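Local structure of tubulin binding cofactor C (Leishmania major, 5AJ8) at residues 10-22 / 26-38. The protein probably acts as a chaperone in tubulin folding, this chain being the C-terminal domain of the cofactor. The protein carries 1 engineered substitution. Sequence-based numbering, arbitrary orientation. Where two conformers were deposited one is given.
Sequences GNVYGPSTGTDLF and SKGVFINGCADCA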
loop_
_atom_site.group_PDB
_atom_site.type_symbol
_atom_site.label_atom_id
_atom_site.label_comp_id
_atom_site.label_asym_id
_atom_site.label_seq_id
_atom_site.Cartn_x
_atom_site.Cartn_y
_atom_site.Cartn_z
ATOM N N GLY A 10 14.535 5.466 5.771
ATOM C CA GLY A 10 14.280 4.315 4.853
ATOM C C GLY A 10 14.184 3.005 5.620
ATOM O O GLY A 10 15.168 2.275 5.715
ATOM N N ASN A 11 13.001 2.718 6.166
ATOM C CA ASN A 11 12.781 1.502 6.959
ATOM C C ASN A 11 12.605 0.270 6.088
ATOM O O ASN A 11 11.837 0.292 5.132
ATOM C CB ASN A 11 11.553 1.669 7.856
ATOM C CG ASN A 11 11.793 2.639 9.002
ATOM O OD1 ASN A 11 12.864 2.659 9.626
ATOM N ND2 ASN A 11 10.781 3.437 9.298
ATOM N N VAL A 12 13.324 -0.797 6.419
ATOM C CA VAL A 12 13.255 -2.059 5.687
ATOM C C VAL A 12 12.482 -3.087 6.529
ATOM O O VAL A 12 12.756 -3.227 7.730
ATOM C CB VAL A 12 14.654 -2.615 5.394
ATOM C CG1 VAL A 12 14.566 -3.953 4.664
ATOM C CG2 VAL A 12 15.478 -1.618 4.591
ATOM N N TYR A 13 11.548 -3.794 5.902
ATOM C CA TYR A 13 10.717 -4.799 6.569
ATOM C C TYR A 13 10.745 -6.113 5.798
ATOM O O TYR A 13 11.069 -6.143 4.623
ATOM C CB TYR A 13 9.261 -4.367 6.648
ATOM C CG TYR A 13 9.035 -3.117 7.462
ATOM C CD1 TYR A 13 9.148 -1.866 6.862
ATOM C CD2 TYR A 13 8.736 -3.182 8.812
ATOM C CE1 TYR A 13 8.954 -0.705 7.586
ATOM C CE2 TYR A 13 8.537 -2.021 9.555
ATOM C CZ TYR A 13 8.659 -0.783 8.940
ATOM O OH TYR A 13 8.459 0.375 9.638
ATOM N N GLY A 14 10.374 -7.180 6.489
ATOM C CA GLY A 14 10.458 -8.544 5.978
ATOM C C GLY A 14 11.891 -9.058 5.909
ATOM O O GLY A 14 12.836 -8.354 6.302
ATOM N N PRO A 15 12.070 -10.292 5.411
ATOM C CA PRO A 15 11.029 -11.213 4.981
ATOM C C PRO A 15 10.244 -11.773 6.147
ATOM O O PRO A 15 10.747 -11.854 7.257
ATOM C CB PRO A 15 11.810 -12.332 4.271
ATOM C CG PRO A 15 13.183 -12.240 4.802
ATOM C CD PRO A 15 13.407 -10.773 5.036
ATOM N N SER A 16 9.009 -12.141 5.860
ATOM C CA SER A 16 8.065 -12.604 6.842
ATOM C C SER A 16 6.930 -13.341 6.132
ATOM O O SER A 16 6.500 -12.921 5.066
ATOM C CB SER A 16 7.513 -11.399 7.596
ATOM O OG SER A 16 6.592 -11.801 8.582
ATOM N N THR A 17 6.451 -14.428 6.726
ATOM C CA THR A 17 5.394 -15.246 6.141
ATOM C C THR A 17 4.307 -15.528 7.172
ATOM O O THR A 17 4.609 -15.934 8.285
ATOM C CB THR A 17 5.956 -16.594 5.609
ATOM O OG1 THR A 17 6.822 -16.347 4.495
ATOM C CG2 THR A 17 4.839 -17.530 5.146
ATOM N N GLY A 18 3.051 -15.313 6.801
ATOM C CA GLY A 18 1.922 -15.775 7.597
ATOM C C GLY A 18 1.523 -14.938 8.800
ATOM O O GLY A 18 0.653 -15.364 9.555
ATOM N N THR A 19 2.157 -13.774 8.989
ATOM C CA THR A 19 1.926 -12.883 10.133
ATOM C C THR A 19 1.579 -11.496 9.588
ATOM O O THR A 19 2.364 -10.911 8.828
ATOM C CB THR A 19 3.190 -12.707 11.019
ATOM O OG1 THR A 19 3.676 -13.977 11.447
ATOM C CG2 THR A 19 2.895 -11.864 12.275
ATOM N N ASP A 20 0.428 -10.961 9.995
ATOM C CA ASP A 20 0.052 -9.615 9.624
ATOM C C ASP A 20 1.087 -8.587 10.090
ATOM O O ASP A 20 1.601 -8.686 11.199
ATOM C CB ASP A 20 -1.354 -9.295 10.123
ATOM C CG ASP A 20 -2.439 -10.102 9.371
ATOM O OD1 ASP A 20 -2.083 -10.949 8.489
ATOM O OD2 ASP A 20 -3.643 -9.885 9.658
ATOM N N LEU A 21 1.443 -7.646 9.212
ATOM C CA LEU A 21 2.477 -6.625 9.515
ATOM C C LEU A 21 1.863 -5.230 9.698
ATOM O O LEU A 21 0.904 -4.875 9.001
ATOM C CB LEU A 21 3.527 -6.570 8.413
ATOM C CG LEU A 21 4.242 -7.878 8.077
ATOM C CD1 LEU A 21 5.292 -7.576 7.019
ATOM C CD2 LEU A 21 4.877 -8.498 9.314
ATOM N N PHE A 22 2.421 -4.464 10.631
ATOM C CA PHE A 22 1.957 -3.118 10.941
ATOM C C PHE A 22 3.122 -2.142 10.741
ATOM O O PHE A 22 4.053 -2.106 11.523
ATOM C CB PHE A 22 1.383 -3.067 12.355
ATOM C CG PHE A 22 0.192 -3.984 12.543
ATOM C CD1 PHE A 22 -1.026 -3.669 11.978
ATOM C CD2 PHE A 22 0.304 -5.174 13.242
ATOM C CE1 PHE A 22 -2.118 -4.501 12.124
ATOM C CE2 PHE A 22 -0.794 -6.040 13.385
ATOM C CZ PHE A 22 -2.007 -5.695 12.830
ATOM N N SER A 26 6.542 6.941 8.234
ATOM C CA SER A 26 7.948 7.294 8.081
ATOM C C SER A 26 8.095 7.993 6.747
ATOM O O SER A 26 7.096 8.193 6.066
ATOM C CB SER A 26 8.826 6.025 8.119
ATOM O OG SER A 26 8.725 5.281 6.911
ATOM N N LYS A 27 9.329 8.317 6.347
ATOM C CA LYS A 27 9.581 8.988 5.066
ATOM C C LYS A 27 9.927 8.025 3.921
ATOM O O LYS A 27 10.269 8.472 2.821
ATOM C CB LYS A 27 10.736 9.991 5.202
ATOM C CG LYS A 27 10.604 10.979 6.356
ATOM C CD LYS A 27 9.717 12.141 5.992
ATOM C CE LYS A 27 9.960 13.349 6.881
ATOM N NZ LYS A 27 9.010 14.453 6.551
ATOM N N GLY A 28 9.884 6.719 4.168
ATOM C CA GLY A 28 10.257 5.735 3.147
ATOM C C GLY A 28 10.237 4.325 3.706
ATOM O O GLY A 28 10.637 4.105 4.844
ATOM N N VAL A 29 9.718 3.384 2.926
ATOM C CA VAL A 29 9.743 1.982 3.295
ATOM C C VAL A 29 10.157 1.067 2.141
ATOM O O VAL A 29 9.935 1.355 0.942
ATOM C CB VAL A 29 8.409 1.475 3.935
ATOM C CG1 VAL A 29 8.045 2.307 5.148
ATOM C CG2 VAL A 29 7.265 1.495 2.947
ATOM N N PHE A 30 10.775 -0.042 2.537
ATOM C CA PHE A 30 11.157 -1.131 1.657
ATOM C C PHE A 30 10.633 -2.393 2.303
ATOM O O PHE A 30 10.973 -2.672 3.443
ATOM C CB PHE A 30 12.688 -1.278 1.594
ATOM C CG PHE A 30 13.385 -0.125 0.947
ATOM C CD1 PHE A 30 13.797 0.956 1.718
ATOM C CD2 PHE A 30 13.627 -0.108 -0.430
ATOM C CE1 PHE A 30 14.446 2.032 1.135
ATOM C CE2 PHE A 30 14.274 0.969 -1.018
ATOM C CZ PHE A 30 14.683 2.037 -0.237
ATOM N N ILE A 31 9.841 -3.161 1.566
ATOM C CA ILE A 31 9.278 -4.405 2.065
ATOM C C ILE A 31 9.715 -5.530 1.118
ATOM O O ILE A 31 9.407 -5.504 -0.087
ATOM C CB ILE A 31 7.753 -4.359 2.122
ATOM C CG1 ILE A 31 7.289 -3.239 3.045
ATOM C CG2 ILE A 31 7.204 -5.685 2.636
ATOM C CD1 ILE A 31 5.852 -2.851 2.852
ATOM N N ASN A 32 10.459 -6.481 1.662
ATOM C CA ASN A 32 11.082 -7.529 0.877
ATOM C C ASN A 32 10.672 -8.902 1.383
ATOM O O ASN A 32 10.776 -9.189 2.568
ATOM C CB ASN A 32 12.597 -7.383 0.965
ATOM C CG ASN A 32 13.338 -8.389 0.113
ATOM O OD1 ASN A 32 14.351 -8.942 0.553
ATOM N ND2 ASN A 32 12.840 -8.658 -1.096
ATOM N N GLY A 33 10.204 -9.733 0.465
ATOM C CA GLY A 33 10.062 -11.154 0.703
ATOM C C GLY A 33 8.984 -11.538 1.690
ATOM O O GLY A 33 9.180 -12.454 2.461
ATOM N N CYS A 34 7.843 -10.852 1.658
ATOM C CA CYS A 34 6.717 -11.211 2.524
ATOM C C CYS A 34 5.688 -12.048 1.753
ATOM O O CYS A 34 5.481 -11.848 0.548
ATOM C CB CYS A 34 6.068 -9.955 3.093
ATOM S SG CYS A 34 7.177 -9.008 4.107
ATOM N N ALA A 35 5.039 -12.964 2.464
ATOM C CA ALA A 35 4.073 -13.893 1.865
ATOM C C ALA A 35 2.932 -14.236 2.807
ATOM O O ALA A 35 3.121 -14.260 4.024
ATOM C CB ALA A 35 4.771 -15.172 1.405
ATOM N N ASP A 36 1.746 -14.461 2.227
ATOM C CA ASP A 36 0.597 -15.016 2.948
ATOM C C ASP A 36 0.259 -14.163 4.171
ATOM O O ASP A 36 0.184 -14.657 5.295
ATOM C CB ASP A 36 0.898 -16.451 3.419
ATOM C CG ASP A 36 1.397 -17.365 2.292
ATOM O OD1 ASP A 36 1.098 -17.134 1.100
ATOM O OD2 ASP A 36 2.097 -18.348 2.609
ATOM N N CYS A 37 0.085 -12.876 3.972
ATOM C CA CYS A 37 -0.277 -12.015 5.094
ATOM C C CYS A 37 -0.946 -10.732 4.630
ATOM O O CYS A 37 -1.040 -10.475 3.437
ATOM C CB CYS A 37 0.943 -11.701 5.960
ATOM S SG CYS A 37 2.245 -10.764 5.156
ATOM N N ALA A 38 -1.448 -9.980 5.606
ATOM C CA ALA A 38 -1.990 -8.670 5.384
ATOM C C ALA A 38 -0.973 -7.682 5.900
ATOM O O ALA A 38 -0.388 -7.881 6.975
ATOM C CB ALA A 38 -3.314 -8.507 6.121
HETATM O O HOH W 1 8.016 2.899 8.465
#
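Asn11 to Tyr13 runs parallel to Gly28 to Asn32, and backbone bonds pass back and forth between them. Phe30 N reaches Asn11 O at 2.8 Å. Tyr13 N reaches Phe30 O, also at 2.8 Å. At Gly14 and the cis-Pro15 the ladder breaks; Ser16 N to Gly33 O is a weak 3.4 Å, then Ala35 N to Ser16 O and Gly18 N to Ala35 O resume the pairing. Round the corner, Asp20 OD1 takes Ala38 N at 3.1 Å from above its carboxylate plane, while Leu21 N bonds Ala38 O.

Apolar groups meet on the face that carries Asn11, Tyr13, Val29 and Ile31. Tyr13 CG lies beside its own backbone N (chi1 -63°), which brings the ring edge to Val29, CE1 4.0 Å from CG1; Ile23 touches both side chains. Farther along, Leu21 CD1 meets Cys34 SG at 3.8 Å. On the other face Val12 CG2 leans on Phe30 CB.

One water ties Asn11 ND2, Tyr13 OH and Ser26 OG together, sitting in the plane of the Tyr13 ring.

The two segments thus form successive turns of a right-handed parallel beta-helix, as in the C-CAP/cofactor C fold: the backbone ladder sets their register, and Asp20 OD1 carries it past the corner to Ala38.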